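Local coordinates for hemoglobin chain d1 (Lumbricus terrestris, PDB 1X9F), which probably carries oxygen as a heme-containing globin subunit of the earthworm hemoglobin assembly, and here has carbon monoxide bound in its heme pocket, at residues S7-L12 with F125-D130; W32-D37 with L112-D117; S75-P80 with D133-G138. All coordinates share one frame; numbering follows the deposited sequence.

Contact 1: S7-L12 with F125-D130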
# COMPACT_ATOMS: atom_id res chain seq x y z
N SER D 7 -4.88 -22.91 -19.95
CA SER D 7 -3.81 -22.18 -20.63
C SER D 7 -4.22 -20.73 -20.85
O SER D 7 -3.40 -19.82 -20.74
CB SER D 7 -3.47 -22.84 -21.96
OG SER D 7 -4.54 -22.71 -22.89
N LEU D 8 -5.50 -20.55 -21.16
CA LEU D 8 -6.07 -19.23 -21.34
C LEU D 8 -5.99 -18.45 -20.03
O LEU D 8 -5.57 -17.28 -20.02
CB LEU D 8 -7.52 -19.37 -21.82
CG LEU D 8 -8.20 -18.14 -22.43
CD1 LEU D 8 -9.05 -17.42 -21.40
CD2 LEU D 8 -7.23 -17.17 -23.12
N LYS D 9 -6.37 -19.10 -18.93
CA LYS D 9 -6.33 -18.51 -17.60
C LYS D 9 -4.92 -18.09 -17.24
O LYS D 9 -4.70 -16.99 -16.74
CB LYS D 9 -6.83 -19.52 -16.57
CG LYS D 9 -7.06 -18.93 -15.19
CD LYS D 9 -8.10 -17.83 -15.25
CE LYS D 9 -8.99 -17.83 -14.01
NZ LYS D 9 -9.74 -19.10 -13.85
N VAL D 10 -3.98 -18.99 -17.48
CA VAL D 10 -2.59 -18.73 -17.18
C VAL D 10 -2.10 -17.56 -18.02
O VAL D 10 -1.47 -16.65 -17.49
CB VAL D 10 -1.71 -19.97 -17.40
CG1 VAL D 10 -0.23 -19.60 -17.42
CG2 VAL D 10 -1.98 -20.99 -16.30
N LYS D 11 -2.42 -17.57 -19.31
CA LYS D 11 -2.03 -16.46 -20.17
C LYS D 11 -2.50 -15.11 -19.61
O LYS D 11 -1.71 -14.16 -19.51
CB LYS D 11 -2.55 -16.64 -21.60
CG LYS D 11 -1.91 -17.83 -22.36
CD LYS D 11 -2.58 -17.90 -23.75
CE LYS D 11 -2.10 -19.10 -24.54
NZ LYS D 11 -0.72 -18.90 -25.07
N LEU D 12 -3.78 -15.04 -19.24
CA LEU D 12 -4.40 -13.82 -18.72
C LEU D 12 -3.78 -13.34 -17.42
O LEU D 12 -3.44 -12.16 -17.27
CB LEU D 12 -5.90 -14.04 -18.53
CG LEU D 12 -6.87 -13.62 -19.64
CD1 LEU D 12 -6.26 -13.64 -21.05
CD2 LEU D 12 -8.13 -14.48 -19.57
N PHE D 125 -4.37 -21.48 -9.05
CA PHE D 125 -3.36 -22.43 -8.65
C PHE D 125 -3.42 -23.73 -9.46
O PHE D 125 -2.40 -24.19 -9.96
CB PHE D 125 -3.51 -22.70 -7.15
CG PHE D 125 -2.46 -23.60 -6.59
CD1 PHE D 125 -2.70 -24.97 -6.47
CD2 PHE D 125 -1.23 -23.10 -6.17
CE1 PHE D 125 -1.73 -25.83 -5.96
CE2 PHE D 125 -0.25 -23.94 -5.65
CZ PHE D 125 -0.50 -25.31 -5.55
N GLY D 126 -4.62 -24.30 -9.58
CA GLY D 126 -4.83 -25.52 -10.36
C GLY D 126 -4.33 -25.37 -11.78
O GLY D 126 -3.51 -26.16 -12.25
N ALA D 127 -4.80 -24.32 -12.46
CA ALA D 127 -4.42 -24.06 -13.85
C ALA D 127 -2.92 -23.83 -13.96
O ALA D 127 -2.26 -24.46 -14.79
CB ALA D 127 -5.19 -22.88 -14.41
N TRP D 128 -2.38 -22.96 -13.11
CA TRP D 128 -0.94 -22.70 -13.11
C TRP D 128 -0.14 -23.95 -12.92
O TRP D 128 0.74 -24.26 -13.73
CB TRP D 128 -0.56 -21.69 -12.04
CG TRP D 128 -0.76 -20.35 -12.54
CD1 TRP D 128 -1.91 -19.63 -12.46
CD2 TRP D 128 0.17 -19.55 -13.27
NE1 TRP D 128 -1.75 -18.42 -13.07
CE2 TRP D 128 -0.48 -18.34 -13.59
CE3 TRP D 128 1.50 -19.73 -13.69
CZ2 TRP D 128 0.15 -17.31 -14.29
CZ3 TRP D 128 2.13 -18.70 -14.39
CH2 TRP D 128 1.45 -17.51 -14.68
N HIS D 129 -0.47 -24.68 -11.86
CA HIS D 129 0.27 -25.88 -11.52
C HIS D 129 0.31 -26.89 -12.65
O HIS D 129 1.37 -27.41 -12.97
CB HIS D 129 -0.31 -26.53 -10.28
CG HIS D 129 0.64 -27.46 -9.63
ND1 HIS D 129 1.64 -27.02 -8.78
CD2 HIS D 129 0.79 -28.80 -9.72
CE1 HIS D 129 2.35 -28.05 -8.37
NE2 HIS D 129 1.85 -29.14 -8.92
N ASP D 130 -0.85 -27.17 -13.24
CA ASP D 130 -0.90 -28.05 -14.39
C ASP D 130 0.01 -27.50 -15.47
O ASP D 130 0.95 -28.17 -15.91
CB ASP D 130 -2.33 -28.16 -14.93
CG ASP D 130 -3.25 -28.93 -14.01
OD1 ASP D 130 -4.47 -28.96 -14.27
OD2 ASP D 130 -2.85 -29.55 -12.99
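V10 of helix 4-18 sits against W128 and A127 of helix 125-139. The two helix segments cross nearly at right angles, at -98°, with their axes 8.7 Å apart. This is the crossing of the first and last helices (A and H) of the globin fold.

The V10 side chain branches at CB, and each methyl has its own neighbours. CG1 is anti to the backbone N (chi1 166°). It lies over a face of the W128 indole, 3.8 Å from the centroid of the six-membered ring and only 7° off the ring normal. This is a CH-pi contact. CG2 drops to the base of the same side chain and meets W128 CA at 3.8 Å. It also touches A127, with 3.8 Å between V10 CG2 and A127 O and 4.2 Å between V10 CG2 and A127 CB. The V10 carbonyl adds to the fit: V10 O is 3.6 Å from W128 CZ2. Beside it, K9 CB lies 4.3 Å from A127 CB.

The polar ends are held by nearby residues. W128 NE1 is hydrogen-bonded to Q13 OE1, and K9 NZ forms a salt bridge with D124.

The crossing is thus buried and largely apolar. Shape and the methyl-indole contact join the two helices here, while the bond to Q13 fixes the buried indole N-H and D124 pairs with the K9 ammonium.

Contact 2: W32-D37 with L112-D117. With CMO (carbon monoxide), chain U.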
# COMPACT_ATOMS: atom_id res chain seq x y z
N TRP D 32 13.75 -14.63 -7.22
CA TRP D 32 15.06 -15.25 -6.98
C TRP D 32 15.54 -15.13 -5.55
O TRP D 32 16.25 -16.01 -5.07
CB TRP D 32 16.13 -14.74 -7.95
CG TRP D 32 15.89 -15.33 -9.25
CD1 TRP D 32 15.36 -14.71 -10.33
CD2 TRP D 32 16.08 -16.69 -9.62
NE1 TRP D 32 15.23 -15.60 -11.37
CE2 TRP D 32 15.67 -16.83 -10.95
CE3 TRP D 32 16.58 -17.82 -8.95
CZ2 TRP D 32 15.74 -18.03 -11.64
CZ3 TRP D 32 16.65 -19.03 -9.63
CH2 TRP D 32 16.24 -19.12 -10.96
N ARG D 33 15.17 -14.05 -4.88
CA ARG D 33 15.56 -13.90 -3.50
C ARG D 33 14.92 -14.97 -2.63
O ARG D 33 15.59 -15.57 -1.79
CB ARG D 33 15.21 -12.52 -2.96
CG ARG D 33 15.91 -12.28 -1.64
CD ARG D 33 15.61 -10.95 -1.05
NE ARG D 33 14.20 -10.82 -0.70
CZ ARG D 33 13.68 -9.75 -0.11
NH1 ARG D 33 14.45 -8.72 0.21
NH2 ARG D 33 12.39 -9.72 0.16
N ASP D 34 13.63 -15.21 -2.86
CA ASP D 34 12.89 -16.27 -2.18
C ASP D 34 13.54 -17.63 -2.42
O ASP D 34 13.81 -18.36 -1.46
CB ASP D 34 11.44 -16.31 -2.67
CG ASP D 34 10.55 -15.29 -1.99
OD1 ASP D 34 11.06 -14.40 -1.27
OD2 ASP D 34 9.30 -15.30 -2.12
N ILE D 35 13.78 -17.95 -3.69
CA ILE D 35 14.40 -19.20 -4.10
C ILE D 35 15.75 -19.41 -3.42
O ILE D 35 15.96 -20.40 -2.72
CB ILE D 35 14.52 -19.25 -5.64
CG1 ILE D 35 13.14 -19.43 -6.28
CG2 ILE D 35 15.47 -20.36 -6.09
CD1 ILE D 35 13.14 -19.38 -7.81
N ILE D 36 16.66 -18.46 -3.62
CA ILE D 36 18.02 -18.56 -3.08
C ILE D 36 18.06 -18.49 -1.55
O ILE D 36 18.99 -19.01 -0.92
CB ILE D 36 18.93 -17.49 -3.72
CG1 ILE D 36 19.14 -17.79 -5.21
CG2 ILE D 36 20.27 -17.38 -2.99
CD1 ILE D 36 19.55 -16.59 -6.04
N ASP D 37 17.06 -17.85 -0.94
CA ASP D 37 16.92 -17.83 0.51
C ASP D 37 16.64 -19.24 0.99
O ASP D 37 17.24 -19.71 1.97
CB ASP D 37 15.76 -16.94 0.91
CG ASP D 37 16.16 -15.91 1.92
OD1 ASP D 37 15.97 -16.15 3.14
OD2 ASP D 37 16.68 -14.82 1.61
N LEU D 112 4.87 -19.96 -7.97
CA LEU D 112 3.46 -20.01 -7.58
C LEU D 112 3.16 -19.17 -6.34
O LEU D 112 2.10 -18.53 -6.26
CB LEU D 112 3.01 -21.46 -7.37
CG LEU D 112 2.96 -22.35 -8.62
CD1 LEU D 112 2.26 -23.66 -8.29
CD2 LEU D 112 2.25 -21.68 -9.78
N HIS D 113 4.09 -19.15 -5.40
CA HIS D 113 3.97 -18.39 -4.16
C HIS D 113 4.00 -16.88 -4.42
O HIS D 113 3.15 -16.14 -3.91
CB HIS D 113 5.07 -18.82 -3.20
CG HIS D 113 4.92 -18.25 -1.82
ND1 HIS D 113 5.22 -16.94 -1.52
CD2 HIS D 113 4.52 -18.83 -0.66
CE1 HIS D 113 5.00 -16.73 -0.24
NE2 HIS D 113 4.57 -17.86 0.31
N VAL D 114 4.97 -16.42 -5.21
CA VAL D 114 5.05 -15.01 -5.58
C VAL D 114 3.86 -14.60 -6.45
O VAL D 114 3.32 -13.50 -6.29
CB VAL D 114 6.41 -14.60 -6.23
CG1 VAL D 114 7.59 -14.99 -5.33
CG2 VAL D 114 6.58 -15.18 -7.63
N LEU D 115 3.44 -15.49 -7.36
CA LEU D 115 2.27 -15.22 -8.20
C LEU D 115 1.02 -15.05 -7.33
O LEU D 115 0.22 -14.14 -7.55
CB LEU D 115 2.06 -16.32 -9.24
CG LEU D 115 2.93 -16.23 -10.50
CD1 LEU D 115 2.84 -17.52 -11.27
CD2 LEU D 115 2.53 -15.06 -11.39
N GLY D 116 0.89 -15.93 -6.34
CA GLY D 116 -0.17 -15.87 -5.34
C GLY D 116 -0.29 -14.51 -4.66
O GLY D 116 -1.39 -13.99 -4.50
N ASP D 117 0.85 -13.93 -4.28
CA ASP D 117 0.87 -12.61 -3.66
C ASP D 117 0.35 -11.55 -4.61
O ASP D 117 -0.43 -10.68 -4.21
CB ASP D 117 2.28 -12.22 -3.23
CG ASP D 117 2.78 -13.05 -2.07
OD1 ASP D 117 2.00 -13.29 -1.13
OD2 ASP D 117 3.94 -13.50 -2.01
C CMO U . 17.06 -19.12 -14.86
O CMO U . 17.70 -18.83 -13.72
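D34 of helix 21-38 reaches across to V114 and H113 of helix 101-119 in a small contact that buries 72 Å². W32 begins the first segment and turns to the ligand pocket instead. Its CZ2 lies 3.0 Å from CMO O, and the ligand is also hydrogen-bonded to H62 NE2. The ring of F46, another residue of the carbon monoxide pocket, meets the W32 indole edge-to-face. R33 makes a salt bridge with D117 of a neighbouring copy of this protein.

D34 then carries the contact. Its CG is anti to the carbonyl carbon (chi1 -82°), and the D34 and V114 side chains pass each other in opposite directions. D34 OD2 is 3.7 Å from V114 CG1. H113 is more distant, with ND1 4.4 Å from D34 OD2.

I35 turns inward. Its CD1 lies 3.9 Å above one face of the W32 ring, and its side chain also packs on F107 and H110. I36 packs on K43, and D37 on H113 of the neighbouring copy.

The arrangement is a loose part of the B-G helix pairing of the globin fold. Helix 21-38 touches helix 101-119 again through F107 and H110, while L112 and L115 face helix 125-139.

Contact 3: S75-P80 with D133-G138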
# COMPACT_ATOMS: atom_id res chain seq x y z
N SER D 75 3.22 -18.21 -23.50
CA SER D 75 2.52 -17.77 -24.70
C SER D 75 2.46 -18.86 -25.79
O SER D 75 1.76 -18.69 -26.80
CB SER D 75 3.10 -16.46 -25.24
OG SER D 75 4.35 -16.66 -25.86
N MET D 76 3.18 -19.96 -25.58
CA MET D 76 3.17 -21.12 -26.49
C MET D 76 2.35 -22.29 -25.97
O MET D 76 2.30 -23.35 -26.61
CB MET D 76 4.60 -21.60 -26.78
CG MET D 76 5.38 -20.70 -27.71
SD MET D 76 7.04 -21.33 -27.99
CE MET D 76 7.67 -20.08 -29.10
N LEU D 77 1.70 -22.11 -24.82
CA LEU D 77 0.89 -23.18 -24.22
C LEU D 77 -0.13 -23.80 -25.18
O LEU D 77 -0.49 -24.97 -25.03
CB LEU D 77 0.21 -22.68 -22.94
CG LEU D 77 0.73 -23.03 -21.53
CD1 LEU D 77 2.12 -23.67 -21.50
CD2 LEU D 77 0.68 -21.79 -20.63
N ASP D 78 -0.58 -23.03 -26.17
CA ASP D 78 -1.59 -23.49 -27.14
C ASP D 78 -1.03 -23.93 -28.51
O ASP D 78 -1.81 -24.26 -29.41
CB ASP D 78 -2.59 -22.37 -27.36
CG ASP D 78 -1.93 -21.11 -27.89
OD1 ASP D 78 -2.43 -20.55 -28.88
OD2 ASP D 78 -0.89 -20.62 -27.39
N THR D 79 0.28 -23.89 -28.68
CA THR D 79 0.90 -24.32 -29.94
C THR D 79 1.92 -25.42 -29.65
O THR D 79 3.09 -25.11 -29.44
CB THR D 79 1.59 -23.13 -30.65
OG1 THR D 79 2.45 -22.44 -29.73
CG2 THR D 79 0.57 -22.06 -31.05
N PRO D 80 1.50 -26.69 -29.61
CA PRO D 80 2.40 -27.77 -29.19
C PRO D 80 3.71 -27.87 -30.01
O PRO D 80 4.77 -28.11 -29.43
CB PRO D 80 1.55 -29.03 -29.33
CG PRO D 80 0.45 -28.64 -30.27
CD PRO D 80 0.16 -27.20 -29.96
N ASP D 133 3.93 -26.78 -14.91
CA ASP D 133 4.51 -28.10 -14.64
C ASP D 133 5.04 -28.74 -15.91
O ASP D 133 6.18 -29.19 -15.96
CB ASP D 133 3.46 -29.02 -14.05
CG ASP D 133 3.94 -29.75 -12.83
OD1 ASP D 133 3.08 -30.12 -12.00
OD2 ASP D 133 5.14 -30.01 -12.61
N GLN D 134 4.19 -28.75 -16.93
CA GLN D 134 4.56 -29.23 -18.25
C GLN D 134 5.78 -28.49 -18.79
O GLN D 134 6.68 -29.11 -19.37
CB GLN D 134 3.38 -29.09 -19.21
CG GLN D 134 3.73 -29.31 -20.68
CD GLN D 134 2.68 -28.79 -21.64
OE1 GLN D 134 2.64 -29.21 -22.80
NE2 GLN D 134 1.82 -27.89 -21.17
N ILE D 135 5.82 -27.17 -18.58
CA ILE D 135 6.96 -26.35 -19.00
C ILE D 135 8.21 -26.77 -18.23
O ILE D 135 9.24 -27.04 -18.84
CB ILE D 135 6.68 -24.84 -18.82
CG1 ILE D 135 5.55 -24.39 -19.75
CG2 ILE D 135 7.95 -24.02 -19.11
CD1 ILE D 135 4.99 -23.01 -19.39
N ILE D 136 8.10 -26.81 -16.91
CA ILE D 136 9.21 -27.28 -16.09
C ILE D 136 9.73 -28.65 -16.54
O ILE D 136 10.94 -28.84 -16.62
CB ILE D 136 8.83 -27.25 -14.59
CG1 ILE D 136 9.46 -26.05 -13.90
CG2 ILE D 136 9.31 -28.49 -13.85
CD1 ILE D 136 8.75 -24.76 -14.14
N ASP D 137 8.82 -29.58 -16.85
CA ASP D 137 9.22 -30.93 -17.25
C ASP D 137 10.02 -30.96 -18.55
O ASP D 137 10.89 -31.82 -18.73
CB ASP D 137 8.00 -31.86 -17.41
CG ASP D 137 7.35 -32.20 -16.07
OD1 ASP D 137 8.06 -32.29 -15.04
OD2 ASP D 137 6.12 -32.41 -15.96
N GLY D 138 9.72 -30.03 -19.45
CA GLY D 138 10.42 -29.96 -20.74
C GLY D 138 11.84 -29.45 -20.64
O GLY D 138 12.65 -29.65 -21.55
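L77, in the turn between helices 57-75 and 80-95, meets I135 of helix 125-139. Its CD1 approaches I135 CD1 at 3.6 Å and I135 CG1 at 3.9 Å. The two side chains cross at about a right angle, with L77 CD1 against the end of the isoleucine chain. For I135, chi1 -65° places CG1 anti to the carbonyl carbon, and the extended chi2 (166°) carries CD1 on to L77. Q134 is a looser neighbour, with its NE2 4.2 Å from L77 CD1.

The next shell fixes the turn that carries L77. M76 to T79 form a type I beta turn, closed by the bond from T79 N to M76 O at 2.9 Å. T79 OG1 donates to the same oxygen over 3.3 Å, tilted 32° from the carbonyl plane. Both donors come from the same face of that plane. T79 also stands at the N-cap position of helix 80-95.

Further out, L77 also packs on S7 of helix 4-18. I135 packs on L87 and Q134 on L83, both from helix 80-95. I136 touches the heme and packs on F104. The I135 side chain is about 5 Å from the heme.

The contact joins the E-F corner of the globin fold to the H helix beside the heme pocket. Across the segments it depends on apolar packing. Hydrogen bonding serves to shape the turn that presents L77.

How the contacts relate
Contacts 1 and 3 share helix 125-139, and their centres are about 11 Å apart. K11 NZ and D78 OD2 join them by a salt bridge of 2.9 Å, and V10 CG1 lies 4.0 Å from L77 CD2. Contact 2 joins contact 1 on the W128 face opposite V10: W128 CZ3 is 3.4 Å from L115 CD1. Their centres are about 17 Å apart. Contacts 2 and 3 do not touch, and their centres, on opposite sides of the chain's centre, are about 21 Å apart. Their relation to the heme pocket differs. Contact 2 brings W32 to the carbon monoxide, contact 3 holds I136 of the heme pocket, and the W128 side chain stays about 9 Å from a heme.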